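Periplasmic binding protein (Veillonella parvula, PDB 4N01) probably binds a solute in the periplasm and delivers it to a membrane transporter, as periplasmic binding proteins of ABC uptake systems do. Local coordinates at residues Glu75-Gln79 and Leu80-Asp84; Met172-Leu175 and Gly176-Phe179. One frame throughout, in Å; residues are numbered along the deposited sequence.

Contact 1 of 2, residues Glu75-Gln79 and Leu80-Asp84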
loop_
_atom_site.group_PDB
_atom_site.type_symbol
_atom_site.label_atom_id
_atom_site.label_comp_id
_atom_site.label_asym_id
_atom_site.label_seq_id
_atom_site.Cartn_x
_atom_site.Cartn_y
_atom_site.Cartn_z
ATOM N N GLU A 75 -4.924 8.020 -3.441
ATOM C CA GLU A 75 -5.388 8.250 -2.077
ATOM C C GLU A 75 -4.457 9.179 -1.306
ATOM O O GLU A 75 -4.929 10.053 -0.578
ATOM C CB GLU A 75 -5.676 6.917 -1.346
ATOM C CG GLU A 75 -6.818 6.161 -2.049
ATOM C CD GLU A 75 -7.277 4.879 -1.360
ATOM O OE1 GLU A 75 -6.584 4.377 -0.438
ATOM O OE2 GLU A 75 -8.357 4.362 -1.752
HETATM N N MSE A 76 -3.148 9.023 -1.503
HETATM C CA MSE A 76 -2.177 9.902 -0.860
HETATM C C MSE A 76 -2.435 11.341 -1.251
HETATM O O MSE A 76 -2.460 12.230 -0.402
HETATM C CB MSE A 76 -0.748 9.499 -1.229
HETATM C CG MSE A 76 -0.356 8.174 -0.601
HETATM SE SE MSE A 76 1.363 7.561 -1.265
HETATM C CE MSE A 76 2.471 8.966 -0.528
HETATM N N MSE A 77 -2.652 11.570 -2.539
HETATM C CA MSE A 77 -2.884 12.927 -3.015
HETATM C C MSE A 77 -4.210 13.495 -2.512
HETATM O O MSE A 77 -4.280 14.659 -2.113
HETATM C CB MSE A 77 -2.796 12.990 -4.543
HETATM C CG MSE A 77 -1.378 12.763 -5.062
HETATM SE SE MSE A 77 -1.242 13.266 -6.934
HETATM C CE MSE A 77 -1.570 15.177 -6.763
ATOM N N LEU A 78 -5.258 12.680 -2.508
ATOM C CA LEU A 78 -6.562 13.151 -2.024
ATOM C C LEU A 78 -6.522 13.465 -0.523
ATOM O O LEU A 78 -7.172 14.406 -0.050
ATOM C CB LEU A 78 -7.661 12.127 -2.335
ATOM C CG LEU A 78 -7.967 11.915 -3.827
ATOM C CD1 LEU A 78 -8.900 10.732 -4.023
ATOM C CD2 LEU A 78 -8.571 13.176 -4.462
ATOM N N GLN A 79 -5.742 12.687 0.219
ATOM C CA GLN A 79 -5.643 12.880 1.661
ATOM C C GLN A 79 -5.051 14.258 1.958
ATOM O O GLN A 79 -5.433 14.908 2.932
ATOM C CB GLN A 79 -4.790 11.769 2.286
ATOM C CG GLN A 79 -4.663 11.827 3.806
ATOM C CD GLN A 79 -5.966 11.508 4.511
ATOM O OE1 GLN A 79 -6.511 10.412 4.367
ATOM N NE2 GLN A 79 -6.476 12.468 5.277
ATOM N N LEU A 80 -4.137 14.705 1.096
ATOM C CA LEU A 80 -3.492 16.012 1.265
ATOM C C LEU A 80 -4.346 17.146 0.689
ATOM O O LEU A 80 -3.921 18.303 0.662
ATOM C CB LEU A 80 -2.096 16.028 0.619
ATOM C CG LEU A 80 -1.066 15.094 1.265
ATOM C CD1 LEU A 80 0.306 15.270 0.631
ATOM C CD2 LEU A 80 -0.994 15.364 2.747
ATOM N N GLY A 81 -5.549 16.813 0.232
ATOM C CA GLY A 81 -6.483 17.804 -0.274
ATOM C C GLY A 81 -6.145 18.340 -1.653
ATOM O O GLY A 81 -6.445 19.489 -1.972
ATOM N N LEU A 82 -5.541 17.497 -2.488
ATOM C CA LEU A 82 -4.964 17.963 -3.744
ATOM C C LEU A 82 -5.827 17.794 -4.998
ATOM O O LEU A 82 -5.312 17.900 -6.104
ATOM C CB LEU A 82 -3.599 17.300 -3.968
ATOM C CG LEU A 82 -2.564 17.678 -2.908
ATOM C CD1 LEU A 82 -1.275 16.910 -3.153
ATOM C CD2 LEU A 82 -2.309 19.193 -2.903
ATOM N N ASP A 83 -7.127 17.550 -4.852
ATOM C CA ASP A 83 -7.944 17.281 -6.038
ATOM C C ASP A 83 -7.933 18.422 -7.063
ATOM O O ASP A 83 -8.010 18.172 -8.265
ATOM C CB ASP A 83 -9.387 16.877 -5.674
ATOM C CG ASP A 83 -10.192 18.021 -5.085
ATOM O OD1 ASP A 83 -10.335 18.070 -3.849
ATOM O OD2 ASP A 83 -10.698 18.870 -5.852
ATOM N N ASP A 84 -7.812 19.663 -6.604
ATOM C CA ASP A 84 -7.773 20.796 -7.535
ATOM C C ASP A 84 -6.517 20.811 -8.412
ATOM O O ASP A 84 -6.501 21.448 -9.475
ATOM C CB ASP A 84 -7.892 22.131 -6.795
ATOM C CG ASP A 84 -7.842 23.326 -7.741
ATOM O OD1 ASP A 84 -8.684 23.396 -8.672
ATOM O OD2 ASP A 84 -6.948 24.189 -7.572
#
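Leu82 folds back over the last turn of the helix ending at Gln79 and rests against Met77, which is deposited as selenomethionine. Its CB lies 3.3 Å from Met77 O, and CG stays over the same oxygen at 3.6 Å. At the tip, CD1 is still close to that oxygen but also meets the terminal CE of Met77 at 4.0 Å. A bend at chi3 (65°) swings that CE round to Leu82, and the two side chains cross at about a right angle. The backbone fixes the pairing: Leu82 N reaches Met77 O at 3.1 Å, while Gly81 N bonds to Leu78 O at 2.9 Å, entering from above the carbonyl plane. Leu80 N divides itself between two weak bonds, to Met76 O and Met77 O. Farther along, Leu78 CD2 touches Asp83 CB at 4.0 Å, carrying the turn's apolar contact one residue on. Gly81 makes the reversal with a positive phi of 75°, which favours glycine. These paired bonds back into the final turn, with an apolar contact joining the residues at the two ends of the longer one, are the signature of a Schellman motif, here closing helix 71-79 ahead of strand 86-90.

Contact 2 of 2, residues Met172-Leu175 and Gly176-Phe179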
loop_
_atom_site.group_PDB
_atom_site.type_symbol
_atom_site.label_atom_id
_atom_site.label_comp_id
_atom_site.label_asym_id
_atom_site.label_seq_id
_atom_site.Cartn_x
_atom_site.Cartn_y
_atom_site.Cartn_z
HETATM N N MSE A 172 4.736 11.073 2.487
HETATM C CA MSE A 172 3.616 12.004 2.584
HETATM C C MSE A 172 4.122 13.429 2.775
HETATM O O MSE A 172 3.588 14.367 2.189
HETATM C CB MSE A 172 2.665 11.611 3.715
HETATM C CG MSE A 172 1.753 10.432 3.347
HETATM SE SE MSE A 172 0.407 10.967 2.015
HETATM C CE MSE A 172 -0.946 11.649 3.221
ATOM N N ILE A 173 5.161 13.584 3.594
ATOM C CA ILE A 173 5.752 14.901 3.813
ATOM C C ILE A 173 6.345 15.458 2.520
ATOM O O ILE A 173 6.130 16.628 2.174
ATOM C CB ILE A 173 6.842 14.861 4.898
ATOM C CG1 ILE A 173 6.245 14.379 6.224
ATOM C CG2 ILE A 173 7.468 16.235 5.079
ATOM C CD1 ILE A 173 5.271 15.363 6.844
ATOM N N LYS A 174 7.083 14.611 1.806
ATOM C CA LYS A 174 7.697 14.998 0.533
ATOM C C LYS A 174 6.642 15.387 -0.500
ATOM O O LYS A 174 6.782 16.388 -1.213
ATOM C CB LYS A 174 8.539 13.839 -0.016
ATOM C CG LYS A 174 9.398 14.208 -1.219
ATOM C CD LYS A 174 10.506 15.198 -0.843
ATOM C CE LYS A 174 11.482 15.356 -1.996
ATOM N NZ LYS A 174 12.596 16.271 -1.648
ATOM N N LEU A 175 5.591 14.580 -0.593
ATOM C CA LEU A 175 4.487 14.886 -1.509
ATOM C C LEU A 175 3.889 16.234 -1.141
ATOM O O LEU A 175 3.634 17.079 -2.014
ATOM C CB LEU A 175 3.418 13.787 -1.453
ATOM C CG LEU A 175 2.183 13.928 -2.352
ATOM C CD1 LEU A 175 2.559 14.055 -3.820
ATOM C CD2 LEU A 175 1.271 12.726 -2.152
ATOM N N GLY A 176 3.692 16.439 0.160
ATOM C CA GLY A 176 3.239 17.719 0.677
ATOM C C GLY A 176 4.148 18.862 0.260
ATOM O O GLY A 176 3.666 19.901 -0.190
ATOM N N GLU A 177 5.462 18.684 0.406
ATOM C CA GLU A 177 6.403 19.731 0.012
ATOM C C GLU A 177 6.299 20.039 -1.487
ATOM O O GLU A 177 6.298 21.202 -1.888
ATOM C CB GLU A 177 7.833 19.334 0.389
ATOM C CG GLU A 177 8.065 19.292 1.899
ATOM C CD GLU A 177 9.407 18.690 2.292
ATOM O OE1 GLU A 177 9.950 17.853 1.530
ATOM O OE2 GLU A 177 9.919 19.042 3.380
ATOM N N ILE A 178 6.212 18.997 -2.311
ATOM C CA ILE A 178 6.100 19.187 -3.762
ATOM C C ILE A 178 4.885 20.047 -4.110
ATOM O O ILE A 178 4.931 20.893 -5.019
ATOM C CB ILE A 178 6.004 17.821 -4.511
ATOM C CG1 ILE A 178 7.318 17.039 -4.386
ATOM C CG2 ILE A 178 5.685 18.035 -5.990
ATOM C CD1 ILE A 178 7.214 15.574 -4.863
ATOM N N PHE A 179 3.802 19.863 -3.360
ATOM C CA PHE A 179 2.557 20.551 -3.682
ATOM C C PHE A 179 2.290 21.784 -2.833
ATOM O O PHE A 179 1.189 22.329 -2.857
ATOM C CB PHE A 179 1.382 19.561 -3.641
ATOM C CG PHE A 179 1.283 18.721 -4.885
ATOM C CD1 PHE A 179 0.486 19.139 -5.950
ATOM C CD2 PHE A 179 2.032 17.557 -5.020
ATOM C CE1 PHE A 179 0.416 18.387 -7.116
ATOM C CE2 PHE A 179 1.973 16.803 -6.179
ATOM C CZ PHE A 179 1.159 17.222 -7.231
#
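Glu177 lies back along the preceding turn, its CG 3.3 Å from Ile173 O and its carboxylate spread between two residues. OE1 sits beside Lys174 CD at 3.6 Å, whereas OE2 is turned to the methyl CG2 of Ile173. The lysine's charge is not spent here: Lys174 NZ stays 4.4 Å from Glu177 OE1, beyond a salt bridge, and instead donates to the backbone oxygen of Thr45. Glu177 OE2 has a long, weak ion pair with Lys182. With an alanine in place of Glu177, Lys182 would probably be left without this distant partner, and Lys174 CD would lose the carboxylate oxygen beside it.

Backbone polarity is satisfied in regular alpha-helical fashion. Gly176 N bonds to Met172 O, Glu177 N to Ile173 O at 2.8 Å and Ile178 N to Lys174 O at 2.9 Å, all by the i to i-4 pattern that marks the last turns of helix 165-178. This helix belongs to the alpha/beta lobe built on the parallel sheet that includes strands 66-68 and 127-129. Where helical geometry ends, Phe179 N still reaches Leu175 O at 3.1 Å, with a less straight N-H angle of 141°, and adds a weak bond to Gly176 O.

Leu175 O also lies at the edge of the Phe179 ring and in its plane, 3.4 Å from CD2. On the apolar side, Leu175 CD1 meets CE2 of the ring at 3.7 Å; with CG anti to the backbone N (chi1 -180°), Leu175 passes obliquely by the aromatic. The same ring stacks edge-to-face with Phe127.

Overall arrangement
From the N terminus, the chain first reaches contact 1, where residues 75-84 bring helix 71-79 to an end before strand 86-90. Only after the strands of the same sheet are complete does it arrive at contact 2, residues 172-179, which finish helix 165-178 just ahead of the long helix 182-203. Each contact closes a local turn, and the two follow in series, neither nesting nor crossing. Their centres nevertheless lie about 11 Å apart, and the two helix ends meet directly. Phe179 CZ packs on Met77 CE at 3.4 Å, its CG meets Leu82 CD1, and Leu80 CD1 rests on the backbone at Gly176, where no side chain intervenes.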